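Oxidoreductase, Gfo/Idh/MocA family (Pseudomonas syringae pv. tomato, PDB 3DTY) probably catalyses a nicotinamide-nucleotide-dependent oxidation or reduction of an unspecified substrate, as a tetrameric member of the Gfo/Idh/MocA family. Local coordinates at residues Q87-A92 with A108-V113; C114-C119 with G140-Y145; Q124-R129 with A366-V371; K134-V139 with D346-S351; Y339-A344 with V359-I364. All coordinates share one frame; numbering follows the deposited sequence.

Contact 1 (Q87-A92 with A108-V113)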
# COMPACT_ATOMS: atom_id res chain seq x y z
N GLN A 87 -18.29 20.17 37.38
CA GLN A 87 -17.03 20.90 37.37
C GLN A 87 -16.66 21.24 35.93
O GLN A 87 -15.90 22.18 35.68
CB GLN A 87 -15.92 20.05 37.98
CG GLN A 87 -16.05 19.81 39.47
CD GLN A 87 -15.16 18.69 39.94
OE1 GLN A 87 -15.43 17.51 39.70
NE2 GLN A 87 -14.08 19.04 40.62
N ALA A 88 -17.20 20.47 35.00
CA ALA A 88 -16.90 20.66 33.59
C ALA A 88 -18.08 20.33 32.68
O ALA A 88 -18.98 19.58 33.07
CB ALA A 88 -15.70 19.80 33.21
N VAL A 89 -18.07 20.89 31.48
CA VAL A 89 -19.15 20.64 30.53
C VAL A 89 -18.64 20.55 29.09
O VAL A 89 -17.75 21.29 28.68
CB VAL A 89 -20.23 21.75 30.61
CG1 VAL A 89 -19.63 23.11 30.29
CG2 VAL A 89 -21.36 21.45 29.65
N SER A 90 -19.21 19.61 28.34
CA SER A 90 -18.85 19.43 26.94
C SER A 90 -20.05 19.88 26.12
O SER A 90 -21.17 19.44 26.35
CB SER A 90 -18.53 17.96 26.65
OG SER A 90 -17.30 17.60 27.24
N ILE A 91 -19.79 20.78 25.17
CA ILE A 91 -20.82 21.35 24.32
C ILE A 91 -20.83 20.63 22.98
O ILE A 91 -19.84 20.65 22.25
CB ILE A 91 -20.54 22.87 24.10
CG1 ILE A 91 -20.38 23.57 25.45
CG2 ILE A 91 -21.66 23.51 23.31
CD1 ILE A 91 -19.82 24.98 25.35
N ALA A 92 -21.94 19.99 22.65
CA ALA A 92 -22.03 19.26 21.39
C ALA A 92 -23.24 19.70 20.57
O ALA A 92 -23.74 18.95 19.73
CB ALA A 92 -22.09 17.76 21.66
N ALA A 108 -19.94 30.84 34.55
CA ALA A 108 -20.46 30.03 35.64
C ALA A 108 -19.35 29.23 36.33
O ALA A 108 -19.63 28.34 37.13
CB ALA A 108 -21.53 29.10 35.11
N GLY A 109 -18.10 29.56 36.01
CA GLY A 109 -16.97 28.88 36.62
C GLY A 109 -16.79 27.43 36.21
O GLY A 109 -16.32 26.60 36.99
N LEU A 110 -17.13 27.11 34.97
CA LEU A 110 -17.00 25.74 34.50
C LEU A 110 -15.91 25.55 33.46
O LEU A 110 -15.74 26.39 32.57
CB LEU A 110 -18.32 25.27 33.90
CG LEU A 110 -19.58 25.31 34.78
CD1 LEU A 110 -20.78 24.89 33.95
CD2 LEU A 110 -19.40 24.40 35.99
N HIS A 111 -15.14 24.47 33.59
CA HIS A 111 -14.13 24.17 32.57
C HIS A 111 -14.96 23.70 31.39
O HIS A 111 -15.96 23.00 31.56
CB HIS A 111 -13.20 23.03 32.98
CG HIS A 111 -12.24 23.38 34.07
ND1 HIS A 111 -12.39 22.94 35.37
CD2 HIS A 111 -11.10 24.12 34.06
CE1 HIS A 111 -11.40 23.40 36.11
NE2 HIS A 111 -10.60 24.11 35.34
N VAL A 112 -14.53 24.08 30.19
CA VAL A 112 -15.26 23.71 28.98
C VAL A 112 -14.48 22.87 27.98
O VAL A 112 -13.26 23.00 27.83
CB VAL A 112 -15.75 24.98 28.23
CG1 VAL A 112 -16.57 24.60 27.01
CG2 VAL A 112 -16.55 25.85 29.17
N VAL A 113 -15.20 21.99 27.30
CA VAL A 113 -14.64 21.18 26.23
C VAL A 113 -15.66 21.46 25.14
O VAL A 113 -16.81 21.04 25.25
CB VAL A 113 -14.60 19.69 26.56
CG1 VAL A 113 -14.22 18.91 25.32
CG2 VAL A 113 -13.59 19.43 27.67
O HOH W 1 -14.90 23.81 37.66
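Ile91 reaches across to Val112 with the end of its side chain, CD1 of Ile91 lying 3.7 Å from CG1 of Val112, and the two chains meet at a slant rather than end on. In Ile91 the CG1 branch is anti to the carbonyl carbon (chi1 -53°) and the chain then runs extended, which carries CD1 over to the neighbouring strand. Val89 stands on the same face as Val112 and turns its CG1 toward both Val112 CG2 and CD1 of Leu110, at 4.2 Å from the latter. This apolar face is covered by helix 98-107, whose Ala105 and Ile101 pack on it.

The other face carries Ala88, Ser90, His111 and Val113. There the hydroxyl oxygen of Ser90 lies against the branch point of Val113, OG to CB 3.5 Å, while its polar demand is met by Tyr338 and Trp15. The imidazole of His111 presents its edge to the carbonyl oxygen of Gln87, and helix 330-349 packs beyond it.

Between the faces the backbones pair in parallel register, Ala88 with His111 through Ser90 with Val113. Val89 uses both its N and its O toward strand 111-113, donating to His111 O and accepting from Val113 N, each at 3.0 Å; Ile91 N to Val113 O continues the ladder. One water donates to both Gln87 O and Gly109 O, where a Schellman motif with Gly109 as its C-prime residue ends helix 98-107. Strand 88-92, that helix and strand 111-114 form a beta-alpha-beta unit, the repeating element of the Rossmann fold.

Contact 2 (C114-C119 with G140-Y145); sequences CEKPLC and GVTYGY
The hydroxyl oxygen of Thr142 is held from two directions by the segment 114-119. Lys116 N donates to Thr142 OG1 at 3.2 Å with an N-H...O angle of 151°, and the hydroxyl in turn donates a weak bond to Glu115 OE1. With chi1 of 57°, OG1 sits between the backbone N and the carbonyl carbon of Thr142, which turns it to the Glu115-Lys116 backbone and leaves CG2 beside Cys114 O. The Glu115 chain bends at chi2 and meets Thr142 at about a right angle. Its carboxylate is tied down twice more: OE1 is bonded to His30, and a water donates both to Glu115 OE2, at 2.6 Å, and to Thr142 O.

Before this junction the backbones still pair as parallel strands. Cys114 N donates to Gly140 O at 2.7 Å, nearly straight at 166°, and Thr142 N returns a bond to Cys114 O. The pairing then stops: Thr142 and Tyr143 are each the centre of an inverse gamma turn, and segment 114-119 runs into a cis peptide bond before Pro117. Glu115-Lys116-Pro117 matches the EKP motif familiar in Gfo/Idh/MocA proteins.

Lys116 CB rests on Val141 CG1 at 3.6 Å and its CG approaches the Tyr143 ring obliquely, while bends at chi2 and chi3 lead NZ away to the carbonyl of Asp206. The contact thus lies at the C-terminal ends of strands 111-114 and 139-141, with helix 98-107 against Cys114, Trp334 of helix 330-349 against Thr142, and Leu118 leading on to helix 122-134.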
# COMPACT_ATOMS: atom_id res chain seq x y z
N CYS A 114 -15.25 22.20 24.13
CA CYS A 114 -16.15 22.57 23.05
C CYS A 114 -15.85 21.87 21.75
O CYS A 114 -14.70 21.76 21.33
CB CYS A 114 -16.10 24.09 22.83
SG CYS A 114 -17.40 24.74 21.74
N GLU A 115 -16.91 21.36 21.12
CA GLU A 115 -16.78 20.69 19.84
C GLU A 115 -16.37 21.81 18.90
O GLU A 115 -16.94 22.90 18.95
CB GLU A 115 -18.13 20.11 19.41
CG GLU A 115 -18.16 19.45 18.03
CD GLU A 115 -17.27 18.22 17.95
OE1 GLU A 115 -17.10 17.53 18.97
OE2 GLU A 115 -16.75 17.92 16.85
N LYS A 116 -15.36 21.59 18.06
CA LYS A 116 -14.97 22.65 17.16
C LYS A 116 -16.12 22.90 16.19
O LYS A 116 -16.94 22.02 15.95
CB LYS A 116 -13.67 22.30 16.41
CG LYS A 116 -13.41 20.82 16.19
CD LYS A 116 -14.17 20.29 15.00
CE LYS A 116 -13.64 20.88 13.70
NZ LYS A 116 -14.42 20.39 12.54
N PRO A 117 -16.23 24.14 15.69
CA PRO A 117 -15.29 25.21 16.02
C PRO A 117 -15.68 25.86 17.34
O PRO A 117 -16.78 25.65 17.85
CB PRO A 117 -15.45 26.17 14.85
CG PRO A 117 -16.93 26.09 14.59
CD PRO A 117 -17.20 24.59 14.67
N LEU A 118 -14.77 26.65 17.89
CA LEU A 118 -15.00 27.34 19.15
C LEU A 118 -16.10 28.38 18.95
O LEU A 118 -16.95 28.59 19.82
CB LEU A 118 -13.72 28.03 19.59
CG LEU A 118 -13.84 28.82 20.89
CD1 LEU A 118 -14.17 27.88 22.04
CD2 LEU A 118 -12.54 29.56 21.14
N CYS A 119 -16.07 29.05 17.80
CA CYS A 119 -17.04 30.07 17.46
C CYS A 119 -16.80 30.46 16.00
O CYS A 119 -16.03 29.80 15.30
CB CYS A 119 -16.90 31.28 18.40
SG CYS A 119 -15.20 31.88 18.59
N GLY A 140 -11.15 23.42 26.18
CA GLY A 140 -10.56 22.48 25.25
C GLY A 140 -11.42 22.43 24.00
O GLY A 140 -12.63 22.63 24.08
N VAL A 141 -10.79 22.21 22.85
CA VAL A 141 -11.49 22.12 21.58
C VAL A 141 -11.14 20.75 21.01
O VAL A 141 -9.99 20.31 21.08
CB VAL A 141 -11.02 23.22 20.61
CG1 VAL A 141 -11.82 23.15 19.32
CG2 VAL A 141 -11.18 24.59 21.27
N THR A 142 -12.14 20.08 20.44
CA THR A 142 -11.98 18.72 19.94
C THR A 142 -11.27 18.42 18.62
O THR A 142 -11.88 17.91 17.68
CB THR A 142 -13.35 18.02 19.91
OG1 THR A 142 -14.26 18.77 19.10
CG2 THR A 142 -13.90 17.91 21.33
N TYR A 143 -9.98 18.72 18.56
CA TYR A 143 -9.17 18.41 17.39
C TYR A 143 -8.58 17.05 17.82
O TYR A 143 -7.39 16.91 18.05
CB TYR A 143 -8.06 19.45 17.19
CG TYR A 143 -8.55 20.83 16.79
CD1 TYR A 143 -9.30 21.01 15.62
CD2 TYR A 143 -8.27 21.95 17.57
CE1 TYR A 143 -9.76 22.28 15.24
CE2 TYR A 143 -8.72 23.23 17.19
CZ TYR A 143 -9.46 23.38 16.03
OH TYR A 143 -9.92 24.63 15.66
N GLY A 144 -9.48 16.08 17.93
CA GLY A 144 -9.13 14.74 18.40
C GLY A 144 -8.15 13.87 17.66
O GLY A 144 -7.71 12.86 18.20
N TYR A 145 -7.81 14.22 16.42
CA TYR A 145 -6.85 13.42 15.67
C TYR A 145 -5.48 13.55 16.33
O TYR A 145 -4.63 12.67 16.20
CB TYR A 145 -6.81 13.88 14.21
CG TYR A 145 -8.12 13.60 13.50
CD1 TYR A 145 -8.48 12.30 13.13
CD2 TYR A 145 -9.04 14.63 13.25
CE1 TYR A 145 -9.70 12.03 12.55
CE2 TYR A 145 -10.27 14.37 12.67
CZ TYR A 145 -10.59 13.06 12.32
OH TYR A 145 -11.80 12.79 11.75
O HOH W 2 -14.30 17.26 16.39
O HOH W 3 -11.60 26.62 17.12

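Contact 3 (Q124-R129 with A366-V371). With MG (magnesium ion), chain F.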
# COMPACT_ATOMS: atom_id res chain seq x y z
N GLN A 124 -15.19 37.12 18.87
CA GLN A 124 -15.86 36.26 19.83
C GLN A 124 -14.80 35.37 20.47
O GLN A 124 -14.78 35.20 21.69
CB GLN A 124 -16.93 35.39 19.14
CG GLN A 124 -18.07 36.17 18.53
CD GLN A 124 -19.03 35.30 17.74
OE1 GLN A 124 -18.62 34.30 17.13
NE2 GLN A 124 -20.30 35.67 17.74
N ALA A 125 -13.93 34.80 19.65
CA ALA A 125 -12.86 33.93 20.15
C ALA A 125 -12.03 34.63 21.23
O ALA A 125 -11.73 34.04 22.27
CB ALA A 125 -11.97 33.49 19.02
N GLU A 126 -11.64 35.87 20.97
CA GLU A 126 -10.84 36.64 21.92
C GLU A 126 -11.62 36.90 23.20
O GLU A 126 -11.02 37.04 24.27
CB GLU A 126 -10.40 37.97 21.30
CG GLU A 126 -9.59 37.82 20.02
CD GLU A 126 -8.14 37.45 20.28
OE1 GLU A 126 -7.83 36.96 21.38
OE2 GLU A 126 -7.32 37.64 19.36
N ASN A 127 -12.95 36.98 23.10
CA ASN A 127 -13.79 37.20 24.27
C ASN A 127 -13.76 35.97 25.18
O ASN A 127 -13.67 36.10 26.40
CB ASN A 127 -15.25 37.47 23.88
CG ASN A 127 -15.43 38.79 23.17
OD1 ASN A 127 -14.56 39.65 23.21
ND2 ASN A 127 -16.59 38.96 22.52
N LEU A 128 -13.86 34.79 24.57
CA LEU A 128 -13.84 33.55 25.33
C LEU A 128 -12.48 33.38 26.00
O LEU A 128 -12.39 32.94 27.15
CB LEU A 128 -14.15 32.37 24.40
CG LEU A 128 -15.52 32.42 23.71
CD1 LEU A 128 -15.70 31.18 22.83
CD2 LEU A 128 -16.62 32.48 24.75
N ARG A 129 -11.42 33.73 25.28
CA ARG A 129 -10.06 33.64 25.82
C ARG A 129 -9.93 34.58 27.03
O ARG A 129 -9.34 34.21 28.05
CB ARG A 129 -9.04 34.04 24.74
CG ARG A 129 -7.62 34.21 25.27
CD ARG A 129 -6.70 34.78 24.21
NE ARG A 129 -6.07 33.74 23.43
CZ ARG A 129 -5.40 33.94 22.30
NH1 ARG A 129 -5.28 35.17 21.81
NH2 ARG A 129 -4.83 32.92 21.67
N ALA A 366 -5.40 27.25 20.76
CA ALA A 366 -5.63 26.50 19.52
C ALA A 366 -7.03 26.81 19.01
O ALA A 366 -7.28 26.83 17.81
CB ALA A 366 -5.48 25.00 19.77
N GLY A 367 -7.95 27.03 19.95
CA GLY A 367 -9.32 27.34 19.59
C GLY A 367 -9.40 28.67 18.87
O GLY A 367 -10.06 28.81 17.84
N VAL A 368 -8.71 29.67 19.42
CA VAL A 368 -8.70 30.98 18.81
C VAL A 368 -8.07 30.90 17.42
O VAL A 368 -8.66 31.35 16.43
CB VAL A 368 -7.89 31.99 19.66
CG1 VAL A 368 -7.76 33.31 18.90
CG2 VAL A 368 -8.59 32.20 21.01
N GLU A 369 -6.88 30.32 17.34
CA GLU A 369 -6.19 30.22 16.05
C GLU A 369 -6.98 29.48 14.98
O GLU A 369 -6.86 29.78 13.80
CB GLU A 369 -4.82 29.56 16.24
CG GLU A 369 -3.84 30.40 17.05
CD GLU A 369 -3.85 31.88 16.66
OE1 GLU A 369 -3.99 32.18 15.45
OE2 GLU A 369 -3.70 32.75 17.55
N GLY A 370 -7.79 28.50 15.39
CA GLY A 370 -8.59 27.76 14.43
C GLY A 370 -9.63 28.68 13.82
O GLY A 370 -9.95 28.59 12.64
N VAL A 371 -10.16 29.57 14.65
CA VAL A 371 -11.15 30.54 14.20
C VAL A 371 -10.45 31.58 13.33
O VAL A 371 -10.94 31.94 12.27
CB VAL A 371 -11.83 31.24 15.39
CG1 VAL A 371 -12.74 32.35 14.90
CG2 VAL A 371 -12.62 30.22 16.22
MG MG F . -14.75 41.66 22.32
O HOH W 4 -13.14 42.06 23.90
O HOH W 5 -12.91 40.75 21.80
O HOH W 6 -14.18 43.31 21.61
O HOH W 7 -16.13 42.16 23.57
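The guanidinium of Arg129 lies flat against a valine: CG2 of Val368 stands 3.6 Å above its plane, toward the rim, and Val368 CB is 3.8 Å from Arg129 NH2. No hydrogen bond crosses between the segments. Arg129 leaves its helix with CG anti to the backbone N (chi1 170°); the side chains of Arg129 and Val368 run at about a right angle, and the bend at chi3 lays the guanidinium over the valine. Its nitrogens have acidic partners. NH1 forms a salt bridge to Glu126 OE1 at 3.1 Å, one turn back, and NH2 pairs with Asp365. Glu369 OE2 lies near the guanidinium plane, but at 4.3 Å from NH2 it is beyond a salt bridge.

Helices 122-134 and 364-382 run antiparallel here, at 174°, with segment axes 9.3 Å apart. They bring the Rossmann-fold region against the final long helix of the C-terminal alpha/beta region. Ala125 stands at the closest backbone approach; its CB touches Val368 CG2 at 4.1 Å and also meets Val371. On a different side of helix 122-134, Asn127 OD1 binds the magnesium ion at 2.2 Å; Glu123 and four waters complete its ligands. Tyr99 OH is hydrogen-bonded to Asn127 ND2, consistent with OD1 being the end turned to the metal.

Contact 4 (K134-V139 with D346-S351)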
# COMPACT_ATOMS: atom_id res chain seq x y z
N LYS A 134 -9.85 35.11 32.97
CA LYS A 134 -10.50 35.76 34.10
C LYS A 134 -11.06 34.78 35.11
O LYS A 134 -10.86 34.92 36.32
CB LYS A 134 -11.65 36.65 33.60
CG LYS A 134 -12.46 37.31 34.70
CD LYS A 134 -13.63 38.09 34.14
CE LYS A 134 -14.40 38.81 35.23
NZ LYS A 134 -15.59 39.52 34.69
N HIS A 135 -11.76 33.77 34.61
CA HIS A 135 -12.38 32.78 35.47
C HIS A 135 -11.48 31.58 35.73
O HIS A 135 -11.87 30.63 36.40
CB HIS A 135 -13.70 32.34 34.84
CG HIS A 135 -14.72 33.44 34.81
ND1 HIS A 135 -15.40 33.85 35.93
CD2 HIS A 135 -15.14 34.23 33.79
CE1 HIS A 135 -16.20 34.85 35.61
NE2 HIS A 135 -16.06 35.10 34.32
N ASN A 136 -10.27 31.62 35.18
CA ASN A 136 -9.29 30.55 35.35
C ASN A 136 -9.88 29.16 35.10
O ASN A 136 -9.78 28.27 35.94
CB ASN A 136 -8.70 30.61 36.76
CG ASN A 136 -7.53 29.67 36.94
OD1 ASN A 136 -6.56 29.72 36.18
ND2 ASN A 136 -7.61 28.80 37.94
N ARG A 137 -10.49 28.98 33.93
CA ARG A 137 -11.09 27.70 33.54
C ARG A 137 -10.63 27.40 32.12
O ARG A 137 -10.53 28.32 31.30
CB ARG A 137 -12.62 27.79 33.58
CG ARG A 137 -13.19 27.84 34.98
CD ARG A 137 -12.97 26.50 35.69
NE ARG A 137 -13.50 26.52 37.05
CZ ARG A 137 -12.89 27.12 38.07
NH1 ARG A 137 -11.73 27.73 37.89
NH2 ARG A 137 -13.46 27.11 39.28
N ILE A 138 -10.35 26.14 31.82
CA ILE A 138 -9.88 25.80 30.48
C ILE A 138 -11.01 25.71 29.47
O ILE A 138 -12.19 25.61 29.82
CB ILE A 138 -9.11 24.44 30.44
CG1 ILE A 138 -10.10 23.28 30.43
CG2 ILE A 138 -8.19 24.31 31.64
CD1 ILE A 138 -9.50 21.96 29.92
N VAL A 139 -10.62 25.75 28.20
CA VAL A 139 -11.54 25.63 27.08
C VAL A 139 -10.86 24.71 26.07
O VAL A 139 -10.07 25.15 25.24
CB VAL A 139 -11.84 26.98 26.40
CG1 VAL A 139 -12.71 26.75 25.18
CG2 VAL A 139 -12.56 27.91 27.38
N ASP A 346 -7.06 19.91 36.11
CA ASP A 346 -6.49 19.70 37.42
C ASP A 346 -5.32 20.63 37.71
O ASP A 346 -5.19 21.14 38.82
CB ASP A 346 -6.03 18.25 37.57
CG ASP A 346 -5.69 17.89 39.00
OD1 ASP A 346 -6.63 17.68 39.80
OD2 ASP A 346 -4.49 17.81 39.33
N ALA A 347 -4.46 20.84 36.72
CA ALA A 347 -3.32 21.72 36.90
C ALA A 347 -3.82 23.14 37.11
O ALA A 347 -3.30 23.88 37.95
CB ALA A 347 -2.41 21.67 35.68
N THR A 348 -4.85 23.51 36.34
CA THR A 348 -5.45 24.84 36.44
C THR A 348 -6.08 25.04 37.82
O THR A 348 -5.92 26.09 38.42
CB THR A 348 -6.54 25.05 35.37
OG1 THR A 348 -5.95 25.05 34.07
CG2 THR A 348 -7.25 26.38 35.59
N ASP A 349 -6.78 24.02 38.30
CA ASP A 349 -7.43 24.09 39.60
C ASP A 349 -6.41 24.15 40.72
O ASP A 349 -6.70 24.58 41.83
CB ASP A 349 -8.36 22.89 39.82
CG ASP A 349 -9.62 22.96 38.96
OD1 ASP A 349 -10.01 24.07 38.56
OD2 ASP A 349 -10.23 21.90 38.70
N ARG A 350 -5.19 23.72 40.41
CA ARG A 350 -4.10 23.72 41.37
C ARG A 350 -3.31 25.02 41.26
O ARG A 350 -2.43 25.29 42.08
CB ARG A 350 -3.18 22.52 41.08
CG ARG A 350 -3.00 21.56 42.23
CD ARG A 350 -2.48 20.21 41.74
NE ARG A 350 -1.24 20.34 40.98
CZ ARG A 350 -1.02 19.77 39.81
NH1 ARG A 350 -1.97 19.02 39.25
NH2 ARG A 350 0.14 19.92 39.18
N SER A 351 -3.63 25.83 40.26
CA SER A 351 -2.94 27.10 40.02
C SER A 351 -1.48 26.82 39.71
O SER A 351 -0.58 27.58 40.08
CB SER A 351 -3.04 28.01 41.26
OG SER A 351 -4.39 28.32 41.56
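This is a meeting of two helix ends at the margin of the Rossmann-fold region, where the loop between helix 122-134 and strand 139-141 abuts the C-terminal turn of helix 330-349. Thr348 carries most of it, its methyl and hydroxyl branches serving different neighbours. The CG2 branch, anti to the backbone N (chi1 of OG1 -66°), pushes against Asn136, 3.2 Å from Asn136 O and 3.4 Å from its ND2. The OG1 branch lies beside Ile138, with CG2 of Ile138 at 3.4 Å; the hydroxyl itself is bonded back to Ala344 in its own helix.

The Asn136 and Thr348 side chains lie alongside one another, pointing oppositely, and the amide ends at the last turn of helix 330-349. ND2 donates to Thr348 O at 3.2 Å with an angle of 156°, arriving well above the carbonyl plane. Ser351 N reaches the same oxygen from the opposite face, at 2.9 Å, so this carbonyl takes two donors.

Both helices end in Schellman motifs. Asn136, with positive phi, is the C-prime residue of the first, and Ser351, also of positive phi, closes the second. Through this packing a loop of the Rossmann-fold region rests on a helix of the C-terminal alpha/beta region.

Arg137 braces its own loop: NH1 donates to Asn136 O at 2.8 Å, with the oxygen in the guanidinium plane, and NE to Gly109 O. Ile138 also packs on Ala344 and Met345 of the helix, and its backbone is hydrogen-bonded to Val112 in the adjoining strand.

Contact 5 (Y339-A344 with V359-I364); sequences YRFALA and VRYPGI
A methyl group set over a ring is the main fit: Ala344 CB lies over one face of Tyr361, 3.8 Å from the ring centroid and 20° off its normal. The tyrosine comes to this place because its CG sits between the backbone N and the carbonyl carbon (chi1 76°), which lays the ring across the helix surface. Phe341 meets it from another side, its CD1 edge 3.6 Å from Tyr361 CD1, with the two side chains crossing at a slant. At the edge of the Phe341 ring, CE1 also meets Pro362, 3.9 Å from its CG and 3.6 Å from its O.

Two residues before Tyr361, Val359 fits into the groove between Arg340, Leu343 and Ala344: its CG1 lies 3.5 Å from Arg340 O, and its CG2 rests on Leu343 CB at 4.1 Å. Here the linker between helices 353-357 and 364-382 is laid along helix 330-349, all within the C-terminal alpha/beta region, and Gly363 takes the N-cap position of the following helix.

Arg340 packs its CB on Tyr361 CB and then extends from CG to NE past the Arg360 carbonyl. NH1 gives Arg360 O a weak hydrogen bond of 3.3 Å, and NH2 forms a salt bridge with Asp319.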
# COMPACT_ATOMS: atom_id res chain seq x y z
N TYR A 339 -8.28 12.88 28.27
CA TYR A 339 -7.44 12.66 29.43
C TYR A 339 -6.56 13.88 29.65
O TYR A 339 -6.31 14.27 30.79
CB TYR A 339 -6.56 11.42 29.24
CG TYR A 339 -5.70 11.10 30.44
CD1 TYR A 339 -6.27 10.74 31.66
CD2 TYR A 339 -4.30 11.17 30.37
CE1 TYR A 339 -5.49 10.46 32.77
CE2 TYR A 339 -3.51 10.89 31.47
CZ TYR A 339 -4.11 10.53 32.67
OH TYR A 339 -3.33 10.27 33.77
N ARG A 340 -6.09 14.49 28.57
CA ARG A 340 -5.26 15.68 28.68
C ARG A 340 -6.10 16.86 29.14
O ARG A 340 -5.63 17.70 29.90
CB ARG A 340 -4.58 16.00 27.34
CG ARG A 340 -3.48 15.02 27.02
CD ARG A 340 -2.89 15.26 25.66
NE ARG A 340 -1.97 14.19 25.29
CZ ARG A 340 -1.45 14.04 24.08
NH1 ARG A 340 -1.76 14.90 23.12
NH2 ARG A 340 -0.63 13.03 23.83
N PHE A 341 -7.34 16.91 28.67
CA PHE A 341 -8.25 17.96 29.09
C PHE A 341 -8.36 17.87 30.62
O PHE A 341 -8.29 18.88 31.31
CB PHE A 341 -9.64 17.76 28.45
CG PHE A 341 -9.70 18.07 26.98
CD1 PHE A 341 -8.86 19.03 26.41
CD2 PHE A 341 -10.63 17.43 26.16
CE1 PHE A 341 -8.97 19.37 25.06
CE2 PHE A 341 -10.75 17.76 24.81
CZ PHE A 341 -9.92 18.72 24.25
N ALA A 342 -8.50 16.66 31.13
CA ALA A 342 -8.62 16.44 32.58
C ALA A 342 -7.35 16.87 33.31
O ALA A 342 -7.42 17.45 34.39
CB ALA A 342 -8.92 14.96 32.87
N LEU A 343 -6.20 16.58 32.72
CA LEU A 343 -4.93 16.97 33.34
C LEU A 343 -4.83 18.50 33.34
O LEU A 343 -4.37 19.09 34.32
CB LEU A 343 -3.75 16.36 32.57
CG LEU A 343 -3.58 14.84 32.70
CD1 LEU A 343 -2.40 14.35 31.85
CD2 LEU A 343 -3.39 14.49 34.17
N ALA A 344 -5.27 19.13 32.26
CA ALA A 344 -5.21 20.59 32.18
C ALA A 344 -6.14 21.20 33.23
O ALA A 344 -5.80 22.19 33.89
CB ALA A 344 -5.60 21.05 30.78
N VAL A 359 1.23 20.17 29.70
CA VAL A 359 0.12 19.41 29.11
C VAL A 359 -0.14 19.89 27.69
O VAL A 359 -0.66 20.99 27.49
CB VAL A 359 -1.17 19.57 29.94
CG1 VAL A 359 -2.29 18.75 29.32
CG2 VAL A 359 -0.92 19.14 31.38
N ARG A 360 0.21 19.06 26.71
CA ARG A 360 0.03 19.39 25.30
C ARG A 360 -1.39 19.03 24.89
O ARG A 360 -1.71 17.85 24.70
CB ARG A 360 1.02 18.59 24.45
CG ARG A 360 1.73 19.38 23.36
CD ARG A 360 2.68 18.45 22.60
NE ARG A 360 3.36 17.53 23.50
CZ ARG A 360 4.44 17.83 24.22
NH1 ARG A 360 4.99 19.04 24.13
NH2 ARG A 360 4.95 16.92 25.04
N TYR A 361 -2.25 20.03 24.76
CA TYR A 361 -3.63 19.78 24.38
C TYR A 361 -4.19 20.97 23.62
O TYR A 361 -3.70 22.09 23.75
CB TYR A 361 -4.48 19.54 25.63
CG TYR A 361 -4.82 20.80 26.40
CD1 TYR A 361 -6.12 21.32 26.38
CD2 TYR A 361 -3.85 21.48 27.14
CE1 TYR A 361 -6.44 22.49 27.07
CE2 TYR A 361 -4.16 22.65 27.83
CZ TYR A 361 -5.45 23.15 27.79
OH TYR A 361 -5.75 24.31 28.46
N PRO A 362 -5.23 20.73 22.80
CA PRO A 362 -5.83 21.83 22.05
C PRO A 362 -6.70 22.64 23.02
O PRO A 362 -7.83 22.25 23.32
CB PRO A 362 -6.66 21.11 20.99
CG PRO A 362 -7.10 19.86 21.71
CD PRO A 362 -5.84 19.44 22.45
N GLY A 363 -6.15 23.75 23.51
CA GLY A 363 -6.87 24.60 24.45
C GLY A 363 -7.38 25.89 23.82
O GLY A 363 -7.48 25.99 22.60
N ILE A 364 -7.69 26.88 24.66
CA ILE A 364 -8.22 28.15 24.17
C ILE A 364 -7.38 28.76 23.04
O ILE A 364 -7.94 29.29 22.07
CB ILE A 364 -8.36 29.19 25.32
CG1 ILE A 364 -9.11 30.42 24.81
CG2 ILE A 364 -6.99 29.58 25.88
CD1 ILE A 364 -10.51 30.10 24.31

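In the fold
Contacts 1 and 2 follow one another across the parallel sheet, their centres 13 Å apart: Val112 O to Gly140 N, 2.7 Å, and Ile91 O to Glu115 N, 3.2 Å, carry the pairing from one to the other. Contact 4 adjoins this ladder through Val112 N and Ile138 O, 2.8 Å apart. It shares helix 330-349 with contact 5, and their centres are 11 Å apart. Contact 5 reaches the sheet edge, where Val141 N approaches Pro362 O at 3.0 Å. The magnesium ligand Asn127 lies in contact 3, which touches contact 2 where Cys119 meets Ala125 and Val371, and contact 5 where Arg129 meets Ile364; contacts 1 and 4 do not touch it.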